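Local coordinates for protein MerB2 (Bacillus megaterium, PDB 5C17) that probably acts as an organomercurial (alkylmercury) lyase that cleaves mercury-carbon bonds, and holds a mercury(II) ion here, at residues A[86-91]-A[119-124]; A[100-105]-A[166-171]; A[147-152]-A[192-197]. All blocks are in the same frame, centred on the assembly; numbering follows the deposited sequence. Where two conformers were deposited one is given.

Contact 1 of 3, residues A[86-91]-A[119-124]; sequences PTTNQI and IHSRCA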
loop_
_atom_site.group_PDB
_atom_site.type_symbol
_atom_site.label_atom_id
_atom_site.label_comp_id
_atom_site.label_asym_id
_atom_site.label_seq_id
_atom_site.Cartn_x
_atom_site.Cartn_y
_atom_site.Cartn_z
ATOM N N PRO A 86 1.567 12.321 5.136
ATOM C CA PRO A 86 2.071 12.474 3.765
ATOM C C PRO A 86 3.130 11.476 3.326
ATOM O O PRO A 86 3.974 11.013 4.090
ATOM C CB PRO A 86 2.664 13.886 3.752
ATOM C CG PRO A 86 1.963 14.589 4.832
ATOM C CD PRO A 86 1.721 13.569 5.902
ATOM N N THR A 87 3.041 11.166 2.036
ATOM C CA THR A 87 4.074 10.457 1.308
ATOM C C THR A 87 4.166 11.150 -0.052
ATOM O O THR A 87 3.429 12.088 -0.336
ATOM C CB THR A 87 3.727 8.989 1.082
ATOM O OG1 THR A 87 2.684 8.916 0.109
ATOM C CG2 THR A 87 3.290 8.308 2.377
ATOM N N THR A 88 5.032 10.662 -0.918
ATOM C CA THR A 88 5.124 11.178 -2.277
ATOM C C THR A 88 3.852 10.885 -3.079
ATOM O O THR A 88 3.581 11.549 -4.061
ATOM C CB THR A 88 6.322 10.540 -2.969
ATOM O OG1 THR A 88 7.498 11.014 -2.322
ATOM C CG2 THR A 88 6.413 10.902 -4.473
ATOM N N ASN A 89 3.093 9.886 -2.662
ATOM C CA ASN A 89 1.978 9.376 -3.451
ATOM C C ASN A 89 0.662 9.820 -2.858
ATOM O O ASN A 89 0.151 9.217 -1.924
ATOM C CB ASN A 89 2.056 7.859 -3.541
ATOM C CG ASN A 89 3.459 7.394 -3.763
ATOM O OD1 ASN A 89 4.058 7.709 -4.778
ATOM N ND2 ASN A 89 4.015 6.696 -2.796
ATOM N N GLN A 90 0.137 10.914 -3.395
ATOM C CA GLN A 90 -1.097 11.510 -2.902
ATOM C C GLN A 90 -2.278 10.897 -3.624
ATOM O O GLN A 90 -2.260 10.767 -4.835
ATOM C CB GLN A 90 -1.061 13.027 -3.110
ATOM C CG GLN A 90 -2.161 13.787 -2.368
ATOM C CD GLN A 90 -1.924 15.303 -2.335
ATOM O OE1 GLN A 90 -0.781 15.768 -2.260
ATOM N NE2 GLN A 90 -3.001 16.071 -2.392
ATOM N N ILE A 91 -3.292 10.501 -2.866
ATOM C CA ILE A 91 -4.490 9.907 -3.446
ATOM C C ILE A 91 -5.744 10.576 -2.917
ATOM O O ILE A 91 -5.975 10.644 -1.717
ATOM C CB ILE A 91 -4.539 8.382 -3.249
ATOM C CG1 ILE A 91 -4.476 7.995 -1.774
ATOM C CG2 ILE A 91 -3.369 7.754 -3.979
ATOM C CD1 ILE A 91 -4.726 6.526 -1.539
ATOM N N ILE A 119 -4.623 10.263 -8.442
ATOM C CA ILE A 119 -3.292 9.985 -7.924
ATOM C C ILE A 119 -2.316 11.025 -8.437
ATOM O O ILE A 119 -2.296 11.313 -9.636
ATOM C CB ILE A 119 -2.796 8.581 -8.412
ATOM C CG1 ILE A 119 -3.743 7.484 -7.921
ATOM C CG2 ILE A 119 -1.335 8.313 -7.993
ATOM C CD1 ILE A 119 -3.665 6.213 -8.724
ATOM N N HIS A 120 -1.497 11.547 -7.528
ATOM C CA HIS A 120 -0.374 12.400 -7.899
ATOM C C HIS A 120 0.883 11.817 -7.280
ATOM O O HIS A 120 0.915 11.524 -6.085
ATOM C CB HIS A 120 -0.581 13.847 -7.436
ATOM C CG HIS A 120 0.436 14.806 -7.977
ATOM N ND1 HIS A 120 1.723 14.877 -7.494
ATOM C CD2 HIS A 120 0.356 15.733 -8.964
ATOM C CE1 HIS A 120 2.395 15.801 -8.161
ATOM N NE2 HIS A 120 1.585 16.340 -9.055
ATOM N N SER A 121 1.904 11.652 -8.113
ATOM C CA SER A 121 3.159 11.076 -7.661
ATOM C C SER A 121 4.314 11.670 -8.448
ATOM O O SER A 121 4.152 12.718 -9.074
ATOM C CB SER A 121 3.111 9.553 -7.772
ATOM O OG SER A 121 4.225 8.937 -7.150
ATOM N N ARG A 122 5.458 10.998 -8.413
ATOM C CA ARG A 122 6.688 11.492 -9.035
ATOM C C ARG A 122 7.418 10.357 -9.712
ATOM O O ARG A 122 7.441 9.250 -9.207
ATOM C CB ARG A 122 7.631 12.093 -7.986
ATOM C CG ARG A 122 7.115 13.350 -7.306
ATOM C CD ARG A 122 7.282 14.548 -8.182
ATOM N NE ARG A 122 6.607 15.716 -7.637
ATOM C CZ ARG A 122 6.608 16.910 -8.215
ATOM N NH1 ARG A 122 7.299 17.102 -9.337
ATOM N NH2 ARG A 122 5.938 17.917 -7.684
ATOM N N CYS A 123 8.059 10.650 -10.842
ATOM C CA CYS A 123 8.978 9.698 -11.449
ATOM C C CYS A 123 10.202 9.580 -10.558
ATOM O O CYS A 123 10.835 10.579 -10.234
ATOM C CB CYS A 123 9.418 10.162 -12.837
ATOM S SG CYS A 123 10.633 9.079 -13.631
ATOM N N ALA A 124 10.540 8.356 -10.166
ATOM C CA ALA A 124 11.684 8.125 -9.294
ATOM C C ALA A 124 13.005 8.471 -9.972
ATOM O O ALA A 124 14.022 8.621 -9.292
ATOM C CB ALA A 124 11.707 6.697 -8.801
HETATM O O HOH W 1 2.733 13.889 -5.266
#
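Ser121 and Asn89 meet beside the Gln90-His120 pair of two antiparallel strands, where the hydroxyl OG of Ser121 donates to OD1 of Asn89 over 2.7 Å. Followed outward, the Asn89 side chain leaves CB with CG beside the backbone N (chi1 -42°), which swings the amide across to the strand of Ser121. CG lies 3.8 Å from Ser121 OG, and the side chain also touches Thr106 of the helix 103-113. OD1 makes the contact proper, taking the serine hydroxyl within its carbonyl plane, and ND2, on the other branch, donates to the backbone O of Ala100 on the strand 96-100. The amide is thus held through both its oxygen and its nitrogen, which fixes its rotation and ties three neighbouring strands side by side. Ser121 reaches it with OG anti to its own backbone N (chi1 -171°).

Next along the strands, Gln90 and His120 form a hydrogen-bonded pair: Gln90 N donates to His120 O at 2.9 Å, and His120 N returns the bond to Gln90 O, also at 2.9 Å and nearly straight. Beyond it Ile91 and Ile119 make a non-hydrogen-bonded pair, their side chains lying alongside with CG2 of Ile91 4.0 Å from CG1 of Ile119, on the face covered by Thr106. On the other face, which carries Gln90 and His120, a water donates to the backbone O of Thr88. At the loop end, CG2 of Thr88 meets CG of Arg122 at 3.8 Å, the two side chains crossing at about a right angle, while NH1 of Arg122 bonds to the carbonyl of Gly127. Antiparallel pairing of this kind joins the strands 89-93 and 117-122 within the large antiparallel sheet of the MerB fold.

Contact 2 of 3, residues A[100-105]-A[166-171]; sequences AWCAIS and KQIHYF. With HG (mercury (II) ion), chain B.
The mercury site lies at the N-terminal end of the helix 103-113, where Cys102 is the N-cap and the segment 166-171 packs against the first turn. SG of Cys102 binds the mercury ion at 2.4 Å; Cys165, just before Lys166, supplies a second sulfur, and a water lies 2.5 Å from the metal. The bound 1,4-dimercaptobutane-2,3-diol touches Cys102 and Ser105. The same SG accepts the capping bond from Ser105 N at 3.5 Å. Sitting between the backbone N and the carbonyl carbon (chi1 73°), the sulfur serves cap and metal together.

Ile168 fills in behind it. Its CG2 branch touches both CB and SG of Cys102, and also CG1 of Ile104 at 3.9 Å, the two isoleucines crossing at about a right angle. Next in the chain after Cys102, CB of Ala103 lies over a face of the Tyr170 ring, 3.6 Å from its centroid and 18° off the ring normal, a CH-pi contact that comes closest at CD2. The phenol OH is hydrogen-bonded to Thr106 OG1, further along the helix. Replacing Tyr170 with an alanine would probably open a gap beneath the methyl of Ala103 and leave Thr106 without its phenol partner. A water links the backbones, accepting from Ala103 N at 2.8 Å and donating to Ile168 O, so the N-H of Ala103 is satisfied although the segments share no direct bond. Because one sulfur, with the CG2 methyl of Ile168 packed against it, is both metal ligand and acceptor of the Ser105 N-H, metal site and helix start are mechanically coupled.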
loop_
_atom_site.group_PDB
_atom_site.type_symbol
_atom_site.label_atom_id
_atom_site.label_comp_id
_atom_site.label_asym_id
_atom_site.label_seq_id
_atom_site.Cartn_x
_atom_site.Cartn_y
_atom_site.Cartn_z
ATOM N N ALA A 100 -0.427 7.075 -0.147
ATOM C CA ALA A 100 -0.103 5.667 -0.299
ATOM C C ALA A 100 1.384 5.431 -0.088
ATOM O O ALA A 100 2.219 6.287 -0.425
ATOM C CB ALA A 100 -0.505 5.172 -1.677
ATOM N N TRP A 101 1.730 4.248 0.416
ATOM C CA TRP A 101 3.128 3.931 0.705
ATOM C C TRP A 101 3.987 3.739 -0.549
ATOM O O TRP A 101 5.198 3.893 -0.469
ATOM C CB TRP A 101 3.239 2.691 1.573
ATOM C CG TRP A 101 2.714 2.872 2.964
ATOM C CD1 TRP A 101 2.389 4.041 3.580
ATOM C CD2 TRP A 101 2.462 1.837 3.909
ATOM N NE1 TRP A 101 1.938 3.798 4.859
ATOM C CE2 TRP A 101 1.986 2.450 5.089
ATOM C CE3 TRP A 101 2.611 0.451 3.889
ATOM C CZ2 TRP A 101 1.626 1.717 6.205
ATOM C CZ3 TRP A 101 2.261 -0.274 5.006
ATOM C CH2 TRP A 101 1.779 0.358 6.149
ATOM N N CYS A 102 3.383 3.376 -1.680
ATOM C CA CYS A 102 4.137 3.160 -2.909
ATOM C C CYS A 102 3.217 3.253 -4.118
ATOM O O CYS A 102 1.997 3.362 -4.001
ATOM C CB CYS A 102 4.842 1.800 -2.891
ATOM S SG CYS A 102 3.718 0.399 -3.115
ATOM N N ALA A 103 3.825 3.161 -5.289
ATOM C CA ALA A 103 3.100 3.253 -6.553
ATOM C C ALA A 103 2.039 2.168 -6.689
ATOM O O ALA A 103 0.935 2.416 -7.167
ATOM C CB ALA A 103 4.072 3.157 -7.695
ATOM N N ILE A 104 2.376 0.948 -6.310
ATOM C CA ILE A 104 1.391 -0.128 -6.428
ATOM C C ILE A 104 0.184 0.177 -5.547
ATOM O O ILE A 104 -0.958 -0.000 -5.986
ATOM C CB ILE A 104 1.987 -1.496 -6.086
ATOM C CG1 ILE A 104 3.012 -1.901 -7.158
ATOM C CG2 ILE A 104 0.890 -2.536 -5.984
ATOM C CD1 ILE A 104 3.790 -3.158 -6.817
ATOM N N SER A 105 0.429 0.628 -4.315
ATOM C CA SER A 105 -0.637 0.919 -3.374
ATOM C C SER A 105 -1.610 1.949 -3.935
ATOM O O SER A 105 -2.811 1.862 -3.707
ATOM C CB SER A 105 -0.068 1.410 -2.033
ATOM O OG SER A 105 0.686 0.396 -1.393
ATOM N N LYS A 166 9.611 0.889 -0.102
ATOM C CA LYS A 166 10.656 1.836 -0.505
ATOM C C LYS A 166 11.418 1.390 -1.756
ATOM O O LYS A 166 12.184 2.163 -2.319
ATOM C CB LYS A 166 11.662 2.078 0.637
ATOM C CG LYS A 166 11.101 2.808 1.851
ATOM C CD LYS A 166 12.136 2.900 3.000
ATOM C CE LYS A 166 13.355 3.777 2.671
ATOM N NZ LYS A 166 14.297 3.856 3.818
ATOM N N GLN A 167 11.209 0.150 -2.177
ATOM C CA GLN A 167 11.874 -0.408 -3.360
ATOM C C GLN A 167 10.999 -0.402 -4.616
ATOM O O GLN A 167 11.462 -0.775 -5.688
ATOM C CB GLN A 167 12.316 -1.841 -3.065
ATOM C CG GLN A 167 13.311 -1.980 -1.913
ATOM C CD GLN A 167 13.554 -3.432 -1.559
ATOM O OE1 GLN A 167 13.225 -3.876 -0.460
ATOM N NE2 GLN A 167 14.108 -4.187 -2.499
ATOM N N ILE A 168 9.747 0.030 -4.470
ATOM C CA ILE A 168 8.782 0.084 -5.546
ATOM C C ILE A 168 8.672 1.549 -5.973
ATOM O O ILE A 168 8.655 2.394 -5.161
ATOM C CB ILE A 168 7.431 -0.454 -5.059
ATOM C CG1 ILE A 168 7.531 -1.960 -4.756
ATOM C CG2 ILE A 168 6.288 -0.075 -6.006
ATOM C CD1 ILE A 168 6.399 -2.503 -3.925
ATOM N N HIS A 169 8.607 1.762 -7.278
ATOM C CA HIS A 169 8.592 3.097 -7.836
ATOM C C HIS A 169 7.702 3.246 -9.061
ATOM O O HIS A 169 7.403 2.328 -9.773
ATOM C CB HIS A 169 10.021 3.449 -8.308
ATOM C CG HIS A 169 11.079 3.234 -7.283
ATOM N ND1 HIS A 169 11.140 3.947 -6.111
ATOM C CD2 HIS A 169 12.125 2.392 -7.274
ATOM C CE1 HIS A 169 12.176 3.532 -5.419
ATOM N NE2 HIS A 169 12.775 2.583 -6.096
ATOM N N TYR A 170 7.281 4.485 -9.257
ATOM C CA TYR A 170 6.692 4.952 -10.504
ATOM C C TYR A 170 7.873 5.455 -11.344
ATOM O O TYR A 170 8.765 6.073 -10.860
ATOM C CB TYR A 170 5.725 6.133 -10.337
ATOM C CG TYR A 170 4.234 5.798 -10.188
ATOM C CD1 TYR A 170 3.533 5.114 -11.155
ATOM C CD2 TYR A 170 3.532 6.228 -9.090
ATOM C CE1 TYR A 170 2.207 4.868 -11.024
ATOM C CE2 TYR A 170 2.196 5.960 -8.946
ATOM C CZ TYR A 170 1.533 5.268 -9.920
ATOM O OH TYR A 170 0.214 4.986 -9.856
ATOM N N PHE A 171 7.807 5.168 -12.628
ATOM C CA PHE A 171 8.713 5.714 -13.625
ATOM C C PHE A 171 7.874 6.345 -14.750
ATOM O O PHE A 171 6.859 5.822 -15.174
ATOM C CB PHE A 171 9.742 4.716 -14.185
ATOM C CG PHE A 171 10.815 4.369 -13.199
ATOM C CD1 PHE A 171 11.767 5.300 -12.847
ATOM C CD2 PHE A 171 10.844 3.135 -12.565
ATOM C CE1 PHE A 171 12.714 5.013 -11.909
ATOM C CE2 PHE A 171 11.822 2.833 -11.627
ATOM C CZ PHE A 171 12.754 3.786 -11.309
HETATM HG HG HG B . 3.682 -0.919 -1.143
HETATM O O HOH W 2 6.484 4.047 -5.150
HETATM O O HOH W 3 1.922 -1.500 0.485
#

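Contact 3 of 3, residues A[147-152]-A[192-197]; sequences TVIWTV and MTLEQA
The shortest polar link here runs from Met192 N to Ile149 O, 2.8 Å and nearly straight, with the donor tilted 18° from the carbonyl plane. Ile149 N answers it by donating to Met192 O at 3.1 Å, which makes Ile149 and Met192 an antiparallel hydrogen-bonded pair. Their side chains project from the same face and run alongside each other, CG2 of Ile149 lying 3.9 Å from CG of Met192. With CG of Met192 between the backbone N and the carbonyl carbon (chi1 61°) and the chain extended at chi2, SD comes to 4.0 Å from CG2 of Thr151, the two side chains crossing at about a right angle. The other branch of Ile149 reaches against the first turn of the helix: CD1 touches both CD2 of Leu194 and CB of Ala197, 3.8 Å from each.

Just after the strand, Thr193 caps the helix. Gln196 N donates to Thr193 OG1, and Thr193 N donates back to Gln196 OE1 at 3.0 Å, approaching from above the amide plane, a capping box. Leu194 N instead uses a water, which also donates to the carbonyl O of Thr147 at 3.1 Å and so joins the first turn to the residue just before the strand. The strand 148-151 is the middle one of its small sheet, between 169-171 and 190-192, and Ile104 of the helix 103-113 packs on Ile149, Thr151 and Met192, while Leu194 reaches Leu139 and Thr142 of the strand 138-143.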
loop_
_atom_site.group_PDB
_atom_site.type_symbol
_atom_site.label_atom_id
_atom_site.label_comp_id
_atom_site.label_asym_id
_atom_site.label_seq_id
_atom_site.Cartn_x
_atom_site.Cartn_y
_atom_site.Cartn_z
ATOM N N THR A 147 3.763 6.037 -18.313
ATOM C CA THR A 147 4.018 5.708 -16.916
ATOM C C THR A 147 3.910 4.208 -16.665
ATOM O O THR A 147 2.981 3.544 -17.131
ATOM C CB THR A 147 3.041 6.475 -16.017
ATOM O OG1 THR A 147 3.317 7.874 -16.100
ATOM C CG2 THR A 147 3.175 6.077 -14.550
ATOM N N VAL A 148 4.868 3.695 -15.906
ATOM C CA VAL A 148 4.939 2.291 -15.531
ATOM C C VAL A 148 5.383 2.196 -14.072
ATOM O O VAL A 148 5.748 3.204 -13.458
ATOM C CB VAL A 148 5.906 1.496 -16.430
ATOM C CG1 VAL A 148 5.345 1.367 -17.854
ATOM C CG2 VAL A 148 7.285 2.153 -16.426
ATOM N N ILE A 149 5.340 0.988 -13.525
ATOM C CA ILE A 149 5.762 0.728 -12.159
ATOM C C ILE A 149 6.919 -0.268 -12.141
ATOM O O ILE A 149 6.945 -1.210 -12.937
ATOM C CB ILE A 149 4.581 0.177 -11.345
ATOM C CG1 ILE A 149 3.579 1.307 -11.105
ATOM C CG2 ILE A 149 5.039 -0.444 -10.011
ATOM C CD1 ILE A 149 2.247 0.863 -10.499
ATOM N N TRP A 150 7.875 -0.022 -11.252
ATOM C CA TRP A 150 8.956 -0.943 -10.970
ATOM C C TRP A 150 8.632 -1.647 -9.670
ATOM O O TRP A 150 8.401 -0.994 -8.653
ATOM C CB TRP A 150 10.255 -0.170 -10.835
ATOM C CG TRP A 150 11.415 -0.959 -10.346
ATOM C CD1 TRP A 150 11.876 -1.036 -9.069
ATOM C CD2 TRP A 150 12.282 -1.771 -11.131
ATOM N NE1 TRP A 150 12.963 -1.849 -9.001
ATOM C CE2 TRP A 150 13.247 -2.310 -10.258
ATOM C CE3 TRP A 150 12.339 -2.098 -12.484
ATOM C CZ2 TRP A 150 14.256 -3.164 -10.696
ATOM C CZ3 TRP A 150 13.342 -2.938 -12.917
ATOM C CH2 TRP A 150 14.289 -3.462 -12.024
ATOM N N THR A 151 8.622 -2.973 -9.702
ATOM C CA THR A 151 8.312 -3.790 -8.544
ATOM C C THR A 151 9.447 -4.770 -8.271
ATOM O O THR A 151 10.298 -5.015 -9.130
ATOM C CB THR A 151 6.979 -4.533 -8.728
ATOM O OG1 THR A 151 6.604 -5.131 -7.487
ATOM C CG2 THR A 151 7.073 -5.588 -9.796
ATOM N N VAL A 152 9.463 -5.300 -7.054
ATOM C CA VAL A 152 10.461 -6.269 -6.638
ATOM C C VAL A 152 9.756 -7.517 -6.140
ATOM O O VAL A 152 8.565 -7.484 -5.833
ATOM C CB VAL A 152 11.394 -5.707 -5.535
ATOM C CG1 VAL A 152 12.174 -4.523 -6.067
ATOM C CG2 VAL A 152 10.624 -5.324 -4.266
ATOM N N MET A 192 6.004 -3.488 -14.311
ATOM C CA MET A 192 4.625 -3.954 -14.443
ATOM C C MET A 192 3.765 -2.761 -14.856
ATOM O O MET A 192 4.176 -1.604 -14.762
ATOM C CB MET A 192 4.105 -4.614 -13.166
ATOM C CG MET A 192 4.097 -3.682 -11.970
ATOM S SD MET A 192 3.376 -4.333 -10.418
ATOM C CE MET A 192 1.665 -4.529 -10.856
ATOM N N THR A 193 2.567 -3.057 -15.324
ATOM C CA THR A 193 1.701 -2.040 -15.868
ATOM C C THR A 193 0.754 -1.514 -14.809
ATOM O O THR A 193 0.533 -2.138 -13.755
ATOM C CB THR A 193 0.854 -2.594 -17.018
ATOM O OG1 THR A 193 -0.049 -3.566 -16.494
ATOM C CG2 THR A 193 1.735 -3.214 -18.116
ATOM N N LEU A 194 0.162 -0.372 -15.107
ATOM C CA LEU A 194 -0.813 0.206 -14.196
ATOM C C LEU A 194 -2.066 -0.659 -14.093
ATOM O O LEU A 194 -2.635 -0.802 -13.005
ATOM C CB LEU A 194 -1.181 1.624 -14.638
ATOM C CG LEU A 194 -0.022 2.590 -14.848
ATOM C CD1 LEU A 194 -0.522 4.011 -14.988
ATOM C CD2 LEU A 194 1.020 2.490 -13.750
ATOM N N GLU A 195 -2.493 -1.259 -15.202
ATOM C CA GLU A 195 -3.644 -2.161 -15.167
ATOM C C GLU A 195 -3.376 -3.336 -14.236
ATOM O O GLU A 195 -4.257 -3.758 -13.486
ATOM C CB GLU A 195 -4.009 -2.667 -16.581
ATOM C CG GLU A 195 -4.784 -1.651 -17.427
ATOM C CD GLU A 195 -5.296 -2.210 -18.764
ATOM O OE1 GLU A 195 -5.317 -3.452 -18.966
ATOM O OE2 GLU A 195 -5.693 -1.381 -19.614
ATOM N N GLN A 196 -2.162 -3.878 -14.289
ATOM C CA GLN A 196 -1.820 -4.986 -13.399
ATOM C C GLN A 196 -1.874 -4.544 -11.926
ATOM O O GLN A 196 -2.358 -5.286 -11.065
ATOM C CB GLN A 196 -0.442 -5.564 -13.760
ATOM C CG GLN A 196 -0.442 -6.278 -15.114
ATOM C CD GLN A 196 0.929 -6.418 -15.838
ATOM O OE1 GLN A 196 1.994 -5.956 -15.385
ATOM N NE2 GLN A 196 0.878 -7.082 -16.990
ATOM N N ALA A 197 -1.403 -3.336 -11.627
ATOM C CA ALA A 197 -1.425 -2.847 -10.248
ATOM C C ALA A 197 -2.861 -2.704 -9.755
ATOM O O ALA A 197 -3.161 -3.019 -8.608
ATOM C CB ALA A 197 -0.672 -1.534 -10.128
HETATM O O HOH W 4 1.614 0.761 -17.587
#

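After the N-terminal helices (5-64) and the first strands, the chain passes 86-91, then 100-105 at the head of the helix 103-113, and returns through 119-124 to close contact 1. Contact 2 opens inside that loop and closes only at 166-171, so the two cross; they touch where Asn89 O meets Ala100 N and where Tyr170 packs on Ser121. Contact 3 opens at 147-152, within the span of contact 2, and closes beyond it at 192-197, so these cross as well. They share the small sheet, in which 169-171 and 148-151 are neighbours. Contacts 1 and 3 follow in series without touching; contact 2 bridges them, joining large sheet, metal-site helix and small sheet.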